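Local coordinates for oxidoreductase, 2OG-Fe oxygenase family protein, putative, expressed (Oryza sativa subsp. japonica, PDB 5XOI), which probably acts as an iron(II)- and 2-oxoglutarate-dependent dioxygenase of the AlkB family, this chain being its oxygenase domain, at residues A164-G169 with I197-S202; P154-S159 with G185-F190; M58-N63 with C125-Y130; M13-K18 with S178-E183. All blocks are in the same frame, centred on the assembly; numbering follows the deposited sequence.

The four contacts outline the two sheets of a double-stranded beta-helix. Contacts 2 and 3 lie in the large antiparallel sheet, their centres about 14 Å apart, with strand 223-229 between strands 155-161 and 124-131. Contact 1 pairs two strands of the smaller sheet, and contact 4 bridges from strand 13-16 of the large sheet to strand 178-182 of the small one. Along the chain contact 3 closes before contacts 1 and 2 open; the segments of contacts 1, 2 and 4 alternate. Contacts 1 and 2, centres about 12 Å apart, put strands of both sheets beside the metal, while strand 124-131 of contact 3 brings Asn128 and Tyr130 of the 2-oxoglutarate site.

Contact 1. Residues A164-G169 with I197-S202; sequences AEFLYG and IFHGVS. With MN (manganese (II) ion), chain C.
Phe166 and His199 meet on one face of an antiparallel strand pair, where the CZ end of the phenylalanine ring presses on His199 CB at 3.5 Å. Their rings touch rim to rim with planes 28° apart. With CG anti to the backbone N (chi1 -178°), the Phe166 ring reaches towards the partner strand and brings CD1 to 3.3 Å from Gly200 O. This is the tight part: Tyr168 and His199 face each other as a non-hydrogen-bonded pair with CA atoms only 4.2 Å apart. Ser202 is packed tightly as well, its OG 3.3 Å from Leu167 CD1 and its CB against the same methyl. Glu165 O takes two bonds from Ser202, a backbone one from N at 2.9 Å and a longer one from OG at 3.3 Å that arrives from above the carbonyl plane. His199 is one of the metal ligands. Its ND1 donates to Ile197 O at 2.9 Å, close to the ring plane, which fixes the rotation of the imidazole while NE2 binds the manganese at 2.2 Å. His139 and Asp141 supply the other protein ligands of this site, predicted to hold catalytic iron, and water 1 also coordinates the metal.

Towards solvent the packing is looser: the Glu165 carboxylate turns to Lys205 and the Phe198 ring leads away to Gln140 and Asn172. Strand 163-169 lies between strands 198-205 and 178-182, strand 134-139 flanks 198-205, and Met13 of strand 13-16 packs on Phe166, Tyr168 and Ile197 from the opposing sheet.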
loop_
_atom_site.group_PDB
_atom_site.type_symbol
_atom_site.label_atom_id
_atom_site.label_comp_id
_atom_site.label_asym_id
_atom_site.label_seq_id
_atom_site.Cartn_x
_atom_site.Cartn_y
_atom_site.Cartn_z
ATOM N N ALA A 164 -7.515 -6.734 6.031
ATOM C CA ALA A 164 -8.126 -6.690 4.707
ATOM C C ALA A 164 -8.011 -8.051 4.040
ATOM O O ALA A 164 -6.987 -8.717 4.164
ATOM C CB ALA A 164 -7.447 -5.652 3.814
ATOM N N GLU A 165 -9.069 -8.459 3.338
ATOM C CA GLU A 165 -8.998 -9.563 2.388
ATOM C C GLU A 165 -8.532 -8.966 1.060
ATOM O O GLU A 165 -9.244 -8.157 0.459
ATOM C CB GLU A 165 -10.356 -10.260 2.276
ATOM C CG GLU A 165 -10.776 -10.923 3.592
ATOM C CD GLU A 165 -12.100 -11.677 3.521
ATOM O OE1 GLU A 165 -12.477 -12.157 2.428
ATOM O OE2 GLU A 165 -12.757 -11.811 4.578
ATOM N N PHE A 166 -7.320 -9.328 0.630
ATOM C CA PHE A 166 -6.639 -8.698 -0.502
ATOM C C PHE A 166 -6.651 -9.667 -1.677
ATOM O O PHE A 166 -6.220 -10.816 -1.540
ATOM C CB PHE A 166 -5.206 -8.315 -0.106
ATOM C CG PHE A 166 -4.420 -7.601 -1.182
ATOM C CD1 PHE A 166 -4.557 -6.229 -1.375
ATOM C CD2 PHE A 166 -3.498 -8.293 -1.965
ATOM C CE1 PHE A 166 -3.818 -5.565 -2.338
ATOM C CE2 PHE A 166 -2.747 -7.621 -2.937
ATOM C CZ PHE A 166 -2.912 -6.262 -3.122
ATOM N N LEU A 167 -7.170 -9.215 -2.821
ATOM C CA LEU A 167 -7.241 -10.040 -4.018
ATOM C C LEU A 167 -6.092 -9.680 -4.948
ATOM O O LEU A 167 -5.719 -8.506 -5.053
ATOM C CB LEU A 167 -8.569 -9.832 -4.758
ATOM C CG LEU A 167 -9.816 -10.630 -4.362
ATOM C CD1 LEU A 167 -9.922 -10.895 -2.879
ATOM C CD2 LEU A 167 -11.055 -9.912 -4.870
ATOM N N TYR A 168 -5.549 -10.679 -5.646
ATOM C CA TYR A 168 -4.521 -10.390 -6.641
ATOM C C TYR A 168 -4.522 -11.453 -7.734
ATOM O O TYR A 168 -4.820 -12.626 -7.486
ATOM C CB TYR A 168 -3.119 -10.293 -6.009
ATOM C CG TYR A 168 -2.669 -11.521 -5.255
ATOM C CD1 TYR A 168 -3.078 -11.746 -3.941
ATOM C CD2 TYR A 168 -1.804 -12.441 -5.845
ATOM C CE1 TYR A 168 -2.644 -12.876 -3.237
ATOM C CE2 TYR A 168 -1.371 -13.572 -5.156
ATOM C CZ TYR A 168 -1.795 -13.786 -3.860
ATOM O OH TYR A 168 -1.359 -14.915 -3.190
ATOM N N GLY A 169 -4.182 -11.028 -8.948
ATOM C CA GLY A 169 -4.158 -11.947 -10.067
ATOM C C GLY A 169 -3.707 -11.239 -11.323
ATOM O O GLY A 169 -3.304 -10.075 -11.294
ATOM N N ILE A 197 0.230 -6.664 -11.389
ATOM C CA ILE A 197 -0.887 -7.514 -10.991
ATOM C C ILE A 197 -2.143 -6.669 -10.834
ATOM O O ILE A 197 -2.101 -5.510 -10.399
ATOM C CB ILE A 197 -0.586 -8.286 -9.693
ATOM C CG1 ILE A 197 -0.156 -7.329 -8.566
ATOM C CG2 ILE A 197 0.442 -9.381 -9.958
ATOM C CD1 ILE A 197 -0.126 -7.984 -7.174
ATOM N N PHE A 198 -3.272 -7.247 -11.213
ATOM C CA PHE A 198 -4.555 -6.712 -10.788
ATOM C C PHE A 198 -4.747 -7.018 -9.305
ATOM O O PHE A 198 -4.424 -8.109 -8.837
ATOM C CB PHE A 198 -5.691 -7.329 -11.607
ATOM C CG PHE A 198 -5.854 -6.735 -12.986
ATOM C CD1 PHE A 198 -5.083 -7.199 -14.048
ATOM C CD2 PHE A 198 -6.787 -5.735 -13.227
ATOM C CE1 PHE A 198 -5.224 -6.663 -15.321
ATOM C CE2 PHE A 198 -6.940 -5.185 -14.511
ATOM C CZ PHE A 198 -6.161 -5.647 -15.553
ATOM N N HIS A 199 -5.284 -6.064 -8.553
ATOM C CA HIS A 199 -5.370 -6.274 -7.110
ATOM C C HIS A 199 -6.441 -5.362 -6.530
ATOM O O HIS A 199 -6.893 -4.403 -7.165
ATOM C CB HIS A 199 -4.022 -6.027 -6.415
ATOM C CG HIS A 199 -3.481 -4.656 -6.653
ATOM N ND1 HIS A 199 -2.810 -4.316 -7.809
ATOM C CD2 HIS A 199 -3.572 -3.523 -5.918
ATOM C CE1 HIS A 199 -2.490 -3.036 -7.763
ATOM N NE2 HIS A 199 -2.949 -2.532 -6.631
ATOM N N GLY A 200 -6.867 -5.692 -5.318
ATOM C CA GLY A 200 -7.882 -4.878 -4.671
ATOM C C GLY A 200 -8.204 -5.421 -3.296
ATOM O O GLY A 200 -7.576 -6.368 -2.810
ATOM N N VAL A 201 -9.210 -4.809 -2.673
ATOM C CA VAL A 201 -9.600 -5.152 -1.308
ATOM C C VAL A 201 -11.065 -5.568 -1.369
ATOM O O VAL A 201 -11.939 -4.745 -1.674
ATOM C CB VAL A 201 -9.378 -3.994 -0.323
ATOM C CG1 VAL A 201 -9.987 -4.343 1.039
ATOM C CG2 VAL A 201 -7.884 -3.718 -0.140
ATOM N N SER A 202 -11.335 -6.854 -1.127
ATOM C CA SER A 202 -12.706 -7.340 -1.243
ATOM C C SER A 202 -13.515 -7.161 0.032
ATOM O O SER A 202 -14.756 -7.152 -0.026
ATOM C CB SER A 202 -12.702 -8.812 -1.643
ATOM O OG SER A 202 -11.953 -9.572 -0.709
HETATM MN MN MN C . -3.316 -0.388 -6.235
HETATM O O HOH W 1 -1.434 -0.293 -4.871
#

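Contact 2. Residues P154-S159 with G185-F190; sequences PVVSFS and GDVLIF
Pro154 comes first, just ahead of the paired residues, its CB resting on Ile189 CG2 at 3.6 Å. At Val155 the backbone bonds Phe190 in both directions, and the side chain lies across the Phe190 ring: CB sits 3.7 Å from the ring centroid, 16° off the normal, a CH-pi contact, while CG1 reaches CZ at 3.5 Å. The ring is brought under the valine by a chi1 of 47°, which sets CG between the backbone N and the carbonyl carbon; it also meets the ring of the metal ligand His199. Replacing Phe190 with an alanine removes that flat surface and is likely to open a gap beneath Val155 and leave His199 less firmly flanked. On the other face Val156 packs alongside Ile189, its CG1 also reaching Val187 CG1 at 3.8 Å, and helix 87-106 covers this side. These are two central strands of the large sheet of the double-stranded beta-helix. Ser157 exchanges backbone bonds with Leu188. Phe158 follows, with CD1 3.7 Å from Val187 CG2. Ser159 ends the run: N donates to Asp186 O at 3.1 Å, O accepts from Gly185 N, and OG, also bonded to Arg223, donates to water 2, which donates to Ser157 O.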
loop_
_atom_site.group_PDB
_atom_site.type_symbol
_atom_site.label_atom_id
_atom_site.label_comp_id
_atom_site.label_asym_id
_atom_site.label_seq_id
_atom_site.Cartn_x
_atom_site.Cartn_y
_atom_site.Cartn_z
ATOM N N PRO A 154 9.081 -1.561 -7.431
ATOM C CA PRO A 154 7.997 -2.202 -6.687
ATOM C C PRO A 154 7.018 -1.218 -6.066
ATOM O O PRO A 154 7.315 -0.045 -5.832
ATOM C CB PRO A 154 8.733 -2.981 -5.591
ATOM C CG PRO A 154 9.980 -2.191 -5.361
ATOM C CD PRO A 154 10.370 -1.627 -6.720
ATOM N N VAL A 155 5.829 -1.751 -5.793
ATOM C CA VAL A 155 4.846 -1.124 -4.916
ATOM C C VAL A 155 5.060 -1.691 -3.521
ATOM O O VAL A 155 5.136 -2.912 -3.361
ATOM C CB VAL A 155 3.419 -1.423 -5.405
ATOM C CG1 VAL A 155 2.361 -0.814 -4.466
ATOM C CG2 VAL A 155 3.232 -0.955 -6.859
ATOM N N VAL A 156 5.149 -0.825 -2.514
ATOM C CA VAL A 156 5.322 -1.257 -1.118
ATOM C C VAL A 156 4.125 -0.762 -0.319
ATOM O O VAL A 156 3.883 0.446 -0.258
ATOM C CB VAL A 156 6.628 -0.731 -0.508
ATOM C CG1 VAL A 156 6.729 -1.128 0.963
ATOM C CG2 VAL A 156 7.838 -1.247 -1.296
ATOM N N SER A 157 3.408 -1.685 0.329
ATOM C CA SER A 157 2.115 -1.388 0.949
ATOM C C SER A 157 2.129 -1.747 2.433
ATOM O O SER A 157 2.364 -2.908 2.790
ATOM C CB SER A 157 1.003 -2.160 0.229
ATOM O OG SER A 157 -0.184 -2.220 0.993
ATOM N N PHE A 158 1.838 -0.757 3.290
ATOM C CA PHE A 158 1.682 -0.953 4.734
ATOM C C PHE A 158 0.214 -1.206 5.059
ATOM O O PHE A 158 -0.665 -0.538 4.513
ATOM C CB PHE A 158 2.090 0.291 5.542
ATOM C CG PHE A 158 3.538 0.706 5.434
ATOM C CD1 PHE A 158 4.473 -0.041 4.743
ATOM C CD2 PHE A 158 3.949 1.868 6.079
ATOM C CE1 PHE A 158 5.798 0.371 4.682
ATOM C CE2 PHE A 158 5.261 2.287 6.029
ATOM C CZ PHE A 158 6.194 1.540 5.325
ATOM N N SER A 159 -0.044 -2.104 6.013
ATOM C CA SER A 159 -1.399 -2.377 6.483
ATOM C C SER A 159 -1.464 -2.139 7.986
ATOM O O SER A 159 -0.592 -2.604 8.724
ATOM C CB SER A 159 -1.832 -3.817 6.164
ATOM O OG SER A 159 -2.033 -4.011 4.773
ATOM N N GLY A 185 0.216 -4.452 10.650
ATOM C CA GLY A 185 1.653 -4.588 10.675
ATOM C C GLY A 185 2.251 -5.258 9.459
ATOM O O GLY A 185 3.472 -5.181 9.269
ATOM N N ASP A 186 1.441 -5.916 8.631
ATOM C CA ASP A 186 1.976 -6.577 7.444
ATOM C C ASP A 186 2.458 -5.552 6.421
ATOM O O ASP A 186 1.888 -4.464 6.270
ATOM C CB ASP A 186 0.932 -7.474 6.785
ATOM C CG ASP A 186 0.602 -8.730 7.601
ATOM O OD1 ASP A 186 1.248 -8.988 8.642
ATOM O OD2 ASP A 186 -0.327 -9.462 7.179
ATOM N N VAL A 187 3.526 -5.904 5.712
ATOM C CA VAL A 187 3.996 -5.123 4.573
ATOM C C VAL A 187 4.011 -6.042 3.367
ATOM O O VAL A 187 4.556 -7.146 3.434
ATOM C CB VAL A 187 5.391 -4.512 4.807
ATOM C CG1 VAL A 187 5.914 -3.868 3.511
ATOM C CG2 VAL A 187 5.321 -3.477 5.905
ATOM N N LEU A 188 3.379 -5.606 2.284
ATOM C CA LEU A 188 3.318 -6.366 1.043
ATOM C C LEU A 188 4.110 -5.616 -0.018
ATOM O O LEU A 188 3.992 -4.393 -0.127
ATOM C CB LEU A 188 1.865 -6.537 0.583
ATOM C CG LEU A 188 1.680 -7.186 -0.784
ATOM C CD1 LEU A 188 2.065 -8.659 -0.717
ATOM C CD2 LEU A 188 0.231 -7.038 -1.243
ATOM N N ILE A 189 4.926 -6.337 -0.787
ATOM C CA ILE A 189 5.700 -5.747 -1.878
ATOM C C ILE A 189 5.373 -6.506 -3.153
ATOM O O ILE A 189 5.406 -7.735 -3.159
ATOM C CB ILE A 189 7.216 -5.799 -1.602
ATOM C CG1 ILE A 189 7.544 -5.100 -0.283
ATOM C CG2 ILE A 189 7.974 -5.131 -2.759
ATOM C CD1 ILE A 189 9.018 -4.994 0.006
ATOM N N PHE A 190 5.043 -5.786 -4.229
ATOM C CA PHE A 190 4.989 -6.412 -5.545
ATOM C C PHE A 190 5.777 -5.585 -6.559
ATOM O O PHE A 190 5.517 -4.391 -6.746
ATOM C CB PHE A 190 3.545 -6.701 -6.028
ATOM C CG PHE A 190 2.530 -5.567 -5.885
ATOM C CD1 PHE A 190 1.884 -5.323 -4.674
ATOM C CD2 PHE A 190 2.116 -4.851 -7.005
ATOM C CE1 PHE A 190 0.905 -4.332 -4.564
ATOM C CE2 PHE A 190 1.140 -3.863 -6.908
ATOM C CZ PHE A 190 0.539 -3.593 -5.683
HETATM O O HOH W 2 0.181 -4.378 3.660
#

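Contact 3. Residues M58-N63 with C125-Y130; sequences MCLGKN and CLVNFY
Leu60 N gives the straightest of the four backbone bonds here, donating to Cys125 O at 2.8 Å with an N-H...O angle of 168° and lying in the carbonyl plane. Cys125 N returns the bond to Leu60 O. Two residues back from Leu60 and two on from Cys125, Met58 and Val127 form a second such pair, with Val127 N 2.8 Å from Met58 O. Between them, Cys59 faces Leu126 in a non-hydrogen-bonded pair, the sulfur SG touching Leu126 CG loosely at 4.4 Å. On the other face of the sheet Leu60, Cys125, Val127 and Met58 form an apolar patch. Met58 CG stands between the backbone N and the carbonyl carbon (chi1 69°), which lays it beside Val127, 3.9 Å from CB. Leu60 lies obliquely across Val127, CG to CG2 4.0 Å, and its CB meets Cys125 CB at 4.0 Å. Strand 55-59 is an edge strand of the large sheet within this chain, and the chain turns a corner at Leu60. The join thus rests on main-chain bonds, with apolar side chains adding contacts of 3.9 Å or more; the same strand 124-131 carries Asn128 and Tyr130 of the 2-oxoglutarate site, Asn128 bonding Arg48 and Asn225.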
loop_
_atom_site.group_PDB
_atom_site.type_symbol
_atom_site.label_atom_id
_atom_site.label_comp_id
_atom_site.label_asym_id
_atom_site.label_seq_id
_atom_site.Cartn_x
_atom_site.Cartn_y
_atom_site.Cartn_z
ATOM N N MET A 58 -5.707 10.265 0.916
ATOM C CA MET A 58 -4.892 11.461 0.820
ATOM C C MET A 58 -3.519 11.017 0.354
ATOM O O MET A 58 -3.108 9.877 0.593
ATOM C CB MET A 58 -4.806 12.234 2.145
ATOM C CG MET A 58 -4.034 11.546 3.258
ATOM S SD MET A 58 -3.500 12.691 4.586
ATOM C CE MET A 58 -2.295 13.690 3.733
ATOM N N CYS A 59 -2.821 11.905 -0.341
ATOM C CA CYS A 59 -1.500 11.554 -0.832
ATOM C C CYS A 59 -0.436 12.273 -0.023
ATOM O O CYS A 59 -0.666 13.360 0.517
ATOM C CB CYS A 59 -1.350 11.890 -2.319
ATOM S SG CYS A 59 -2.367 10.855 -3.410
ATOM N N LEU A 60 0.723 11.635 0.087
ATOM C CA LEU A 60 1.933 12.283 0.557
ATOM C C LEU A 60 2.957 12.248 -0.565
ATOM O O LEU A 60 3.005 11.289 -1.338
ATOM C CB LEU A 60 2.525 11.596 1.794
ATOM C CG LEU A 60 1.557 11.161 2.888
ATOM C CD1 LEU A 60 2.310 10.331 3.943
ATOM C CD2 LEU A 60 0.902 12.367 3.518
ATOM N N GLY A 61 3.784 13.295 -0.638
ATOM C CA GLY A 61 4.712 13.446 -1.742
ATOM C C GLY A 61 3.999 14.030 -2.944
ATOM O O GLY A 61 3.455 15.133 -2.863
ATOM N N LYS A 62 3.971 13.301 -4.053
ATOM C CA LYS A 62 3.204 13.718 -5.214
ATOM C C LYS A 62 1.733 13.350 -5.029
ATOM O O LYS A 62 1.382 12.441 -4.275
ATOM C CB LYS A 62 3.762 13.071 -6.484
ATOM C CG LYS A 62 4.813 13.910 -7.201
ATOM C CD LYS A 62 6.131 13.976 -6.430
ATOM C CE LYS A 62 7.072 15.066 -6.974
ATOM N NZ LYS A 62 6.785 16.443 -6.460
ATOM N N ASN A 63 0.865 14.063 -5.732
ATOM C CA ASN A 63 -0.564 13.808 -5.645
ATOM C C ASN A 63 -1.044 12.998 -6.842
ATOM O O ASN A 63 -0.675 13.288 -7.984
ATOM C CB ASN A 63 -1.345 15.119 -5.572
ATOM C CG ASN A 63 -2.816 14.891 -5.389
ATOM O OD1 ASN A 63 -3.241 14.363 -4.362
ATOM N ND2 ASN A 63 -3.616 15.289 -6.383
ATOM N N CYS A 125 3.083 8.422 -1.903
ATOM C CA CYS A 125 2.436 7.577 -0.906
ATOM C C CYS A 125 0.936 7.821 -0.947
ATOM O O CYS A 125 0.471 8.926 -0.650
ATOM C CB CYS A 125 2.969 7.826 0.499
ATOM S SG CYS A 125 2.145 6.786 1.753
ATOM N N LEU A 126 0.188 6.790 -1.306
ATOM C CA LEU A 126 -1.262 6.850 -1.269
ATOM C C LEU A 126 -1.712 6.316 0.086
ATOM O O LEU A 126 -1.447 5.156 0.416
ATOM C CB LEU A 126 -1.863 6.030 -2.408
ATOM C CG LEU A 126 -3.126 6.564 -3.072
ATOM C CD1 LEU A 126 -3.488 5.691 -4.256
ATOM C CD2 LEU A 126 -4.268 6.603 -2.073
ATOM N N VAL A 127 -2.386 7.159 0.863
ATOM C CA VAL A 127 -2.941 6.778 2.157
ATOM C C VAL A 127 -4.437 6.547 1.972
ATOM O O VAL A 127 -5.191 7.493 1.713
ATOM C CB VAL A 127 -2.674 7.851 3.220
ATOM C CG1 VAL A 127 -3.102 7.347 4.608
ATOM C CG2 VAL A 127 -1.205 8.240 3.205
ATOM N N ASN A 128 -4.865 5.291 2.103
ATOM C CA ASN A 128 -6.266 4.891 1.973
ATOM C C ASN A 128 -6.819 4.581 3.355
ATOM O O ASN A 128 -6.219 3.799 4.098
ATOM C CB ASN A 128 -6.409 3.632 1.106
ATOM C CG ASN A 128 -5.987 3.849 -0.331
ATOM O OD1 ASN A 128 -6.634 4.600 -1.068
ATOM N ND2 ASN A 128 -4.902 3.175 -0.752
ATOM N N PHE A 129 -7.978 5.139 3.690
ATOM C CA PHE A 129 -8.662 4.723 4.904
ATOM C C PHE A 129 -10.008 4.098 4.549
ATOM O O PHE A 129 -10.829 4.722 3.866
ATOM C CB PHE A 129 -8.869 5.860 5.890
ATOM C CG PHE A 129 -9.547 5.392 7.140
ATOM C CD1 PHE A 129 -8.891 4.520 7.985
ATOM C CD2 PHE A 129 -10.859 5.740 7.417
ATOM C CE1 PHE A 129 -9.504 4.044 9.117
ATOM C CE2 PHE A 129 -11.477 5.260 8.556
ATOM C CZ PHE A 129 -10.797 4.408 9.392
ATOM N N TYR A 130 -10.221 2.870 5.020
ATOM C CA TYR A 130 -11.444 2.104 4.826
ATOM C C TYR A 130 -12.167 2.010 6.158
ATOM O O TYR A 130 -11.560 1.602 7.149
ATOM C CB TYR A 130 -11.136 0.671 4.361
ATOM C CG TYR A 130 -10.307 0.505 3.104
ATOM C CD1 TYR A 130 -8.930 0.649 3.136
ATOM C CD2 TYR A 130 -10.911 0.173 1.897
ATOM C CE1 TYR A 130 -8.162 0.476 1.983
ATOM C CE2 TYR A 130 -10.159 0.002 0.738
ATOM C CZ TYR A 130 -8.791 0.148 0.790
ATOM O OH TYR A 130 -8.066 -0.038 -0.368
#

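Contact 4. Residues M13-K18 with S178-E183; sequences MVLLKK and SKVDLE
Leu15 reaches across from strand 13-16 to Val180 and Leu182 of strand 178-182, joining the two facing sheets of the double-stranded beta-helix. The axes of the two short strands approach to 9.7 Å, at 35°, a spacing bridged by side chains and one water.

The apolar part is a fork. A chi1 of 169° turns Leu15 CG away from its own N, and both methyls go across: CD1 crosses to Leu182 CD2 at 3.7 Å, and CD2 slides past Val180 CG2 at 3.7 Å in the opposite direction. Leu182 in turn packs on Phe166 of strand 163-169, carrying this apolar layer into the small sheet.

The ionic part lies at the partly exposed end. Lys17, bent at chi2 and chi3, curls its ammonium back to Glu183, where NZ forms a salt bridge with OE2 at 2.8 Å, meeting the oxygen on its anti side. Asp186 OD2 makes a second salt bridge to the same NZ, and also accepts from Glu183 N, which ties the carboxylates and the lysine into one network. Lys18 runs past Glu183 with NZ 3.9 Å from CB, but its ammonium bonds Ser184 O, and the opposite charges of Lys18 NZ and Glu183 OE2 remain 4.7 Å apart. A leucine in place of Glu183 would probably cost Lys17 one of its two salt bridges, leaving Asp186 as its anionic partner.

Water carries the last link: water 3 accepts from Lys17 NZ at 3.0 Å and donates to Asp181 O at 2.7 Å.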
loop_
_atom_site.group_PDB
_atom_site.type_symbol
_atom_site.label_atom_id
_atom_site.label_comp_id
_atom_site.label_asym_id
_atom_site.label_seq_id
_atom_site.Cartn_x
_atom_site.Cartn_y
_atom_site.Cartn_z
ATOM N N MET A 13 6.797 -10.929 -5.525
ATOM C CA MET A 13 5.721 -10.567 -4.605
ATOM C C MET A 13 5.960 -11.242 -3.261
ATOM O O MET A 13 5.838 -12.465 -3.142
ATOM C CB MET A 13 4.358 -10.955 -5.175
ATOM C CG MET A 13 3.189 -10.453 -4.349
ATOM S SD MET A 13 1.652 -10.766 -5.216
ATOM C CE MET A 13 0.497 -9.860 -4.180
ATOM N N VAL A 14 6.278 -10.435 -2.253
ATOM C CA VAL A 14 6.674 -10.909 -0.936
ATOM C C VAL A 14 5.770 -10.249 0.094
ATOM O O VAL A 14 5.581 -9.029 0.067
ATOM C CB VAL A 14 8.148 -10.584 -0.649
ATOM C CG1 VAL A 14 8.505 -10.908 0.796
ATOM C CG2 VAL A 14 9.039 -11.358 -1.610
ATOM N N LEU A 15 5.228 -11.054 1.008
ATOM C CA LEU A 15 4.447 -10.567 2.138
ATOM C C LEU A 15 5.288 -10.698 3.405
ATOM O O LEU A 15 5.724 -11.801 3.759
ATOM C CB LEU A 15 3.142 -11.350 2.273
ATOM C CG LEU A 15 2.337 -11.130 3.556
ATOM C CD1 LEU A 15 1.878 -9.673 3.679
ATOM C CD2 LEU A 15 1.149 -12.050 3.570
ATOM N N LEU A 16 5.530 -9.574 4.068
ATOM C CA LEU A 16 6.331 -9.526 5.291
ATOM C C LEU A 16 5.358 -9.455 6.468
ATOM O O LEU A 16 4.771 -8.401 6.748
ATOM C CB LEU A 16 7.292 -8.340 5.264
ATOM C CG LEU A 16 8.317 -8.304 4.133
ATOM C CD1 LEU A 16 7.731 -7.603 2.903
ATOM C CD2 LEU A 16 9.570 -7.567 4.559
ATOM N N LYS A 17 5.172 -10.581 7.152
ATOM C CA LYS A 17 4.185 -10.638 8.227
ATOM C C LYS A 17 4.662 -9.849 9.439
ATOM O O LYS A 17 5.792 -10.027 9.901
ATOM C CB LYS A 17 3.909 -12.089 8.631
ATOM C CG LYS A 17 3.275 -12.941 7.542
ATOM C CD LYS A 17 1.888 -12.454 7.159
ATOM C CE LYS A 17 0.934 -12.491 8.344
ATOM N NZ LYS A 17 -0.428 -11.945 8.009
ATOM N N LYS A 18 3.783 -8.992 9.969
ATOM C CA LYS A 18 4.044 -8.260 11.215
ATOM C C LYS A 18 5.385 -7.522 11.160
ATOM O O LYS A 18 6.138 -7.469 12.136
ATOM C CB LYS A 18 3.986 -9.205 12.420
ATOM C CG LYS A 18 2.628 -9.891 12.616
ATOM C CD LYS A 18 1.493 -8.877 12.698
ATOM C CE LYS A 18 0.113 -9.558 12.680
ATOM N NZ LYS A 18 -0.991 -8.672 13.204
ATOM N N SER A 178 -6.348 -14.719 -6.590
ATOM C CA SER A 178 -5.984 -15.340 -5.320
ATOM C C SER A 178 -6.320 -14.376 -4.182
ATOM O O SER A 178 -6.497 -13.176 -4.398
ATOM C CB SER A 178 -4.494 -15.678 -5.291
ATOM O OG SER A 178 -4.138 -16.577 -6.331
ATOM N N LYS A 179 -6.382 -14.911 -2.957
ATOM C CA LYS A 179 -6.688 -14.113 -1.768
ATOM C C LYS A 179 -5.603 -14.299 -0.712
ATOM O O LYS A 179 -5.152 -15.421 -0.466
ATOM C CB LYS A 179 -8.050 -14.496 -1.145
ATOM C CG LYS A 179 -9.230 -14.586 -2.110
ATOM C CD LYS A 179 -10.437 -15.258 -1.439
ATOM C CE LYS A 179 -11.570 -15.526 -2.427
ATOM N NZ LYS A 179 -12.662 -16.344 -1.825
ATOM N N VAL A 180 -5.193 -13.198 -0.082
ATOM C CA VAL A 180 -4.357 -13.245 1.114
ATOM C C VAL A 180 -4.888 -12.215 2.100
ATOM O O VAL A 180 -5.349 -11.139 1.711
ATOM C CB VAL A 180 -2.863 -12.986 0.805
ATOM C CG1 VAL A 180 -2.632 -11.563 0.267
ATOM C CG2 VAL A 180 -2.013 -13.245 2.041
ATOM N N ASP A 181 -4.842 -12.552 3.387
ATOM C CA ASP A 181 -5.207 -11.584 4.410
ATOM C C ASP A 181 -4.025 -10.675 4.723
ATOM O O ASP A 181 -2.917 -11.150 5.011
ATOM C CB ASP A 181 -5.668 -12.277 5.690
ATOM C CG ASP A 181 -7.046 -12.901 5.565
ATOM O OD1 ASP A 181 -7.760 -12.675 4.565
ATOM O OD2 ASP A 181 -7.415 -13.632 6.502
ATOM N N LEU A 182 -4.274 -9.372 4.707
ATOM C CA LEU A 182 -3.288 -8.381 5.120
ATOM C C LEU A 182 -3.701 -7.896 6.500
ATOM O O LEU A 182 -4.715 -7.199 6.643
ATOM C CB LEU A 182 -3.195 -7.234 4.115
ATOM C CG LEU A 182 -2.822 -7.645 2.683
ATOM C CD1 LEU A 182 -2.828 -6.423 1.758
ATOM C CD2 LEU A 182 -1.462 -8.312 2.659
ATOM N N GLU A 183 -2.941 -8.309 7.518
ATOM C CA GLU A 183 -3.231 -8.012 8.916
ATOM C C GLU A 183 -2.408 -6.818 9.370
ATOM O O GLU A 183 -1.432 -6.439 8.730
ATOM C CB GLU A 183 -2.916 -9.217 9.811
ATOM C CG GLU A 183 -3.558 -10.518 9.380
ATOM C CD GLU A 183 -3.195 -11.660 10.311
ATOM O OE1 GLU A 183 -4.037 -12.053 11.140
ATOM O OE2 GLU A 183 -2.056 -12.156 10.221
HETATM O O HOH W 3 -1.757 -13.511 5.798
#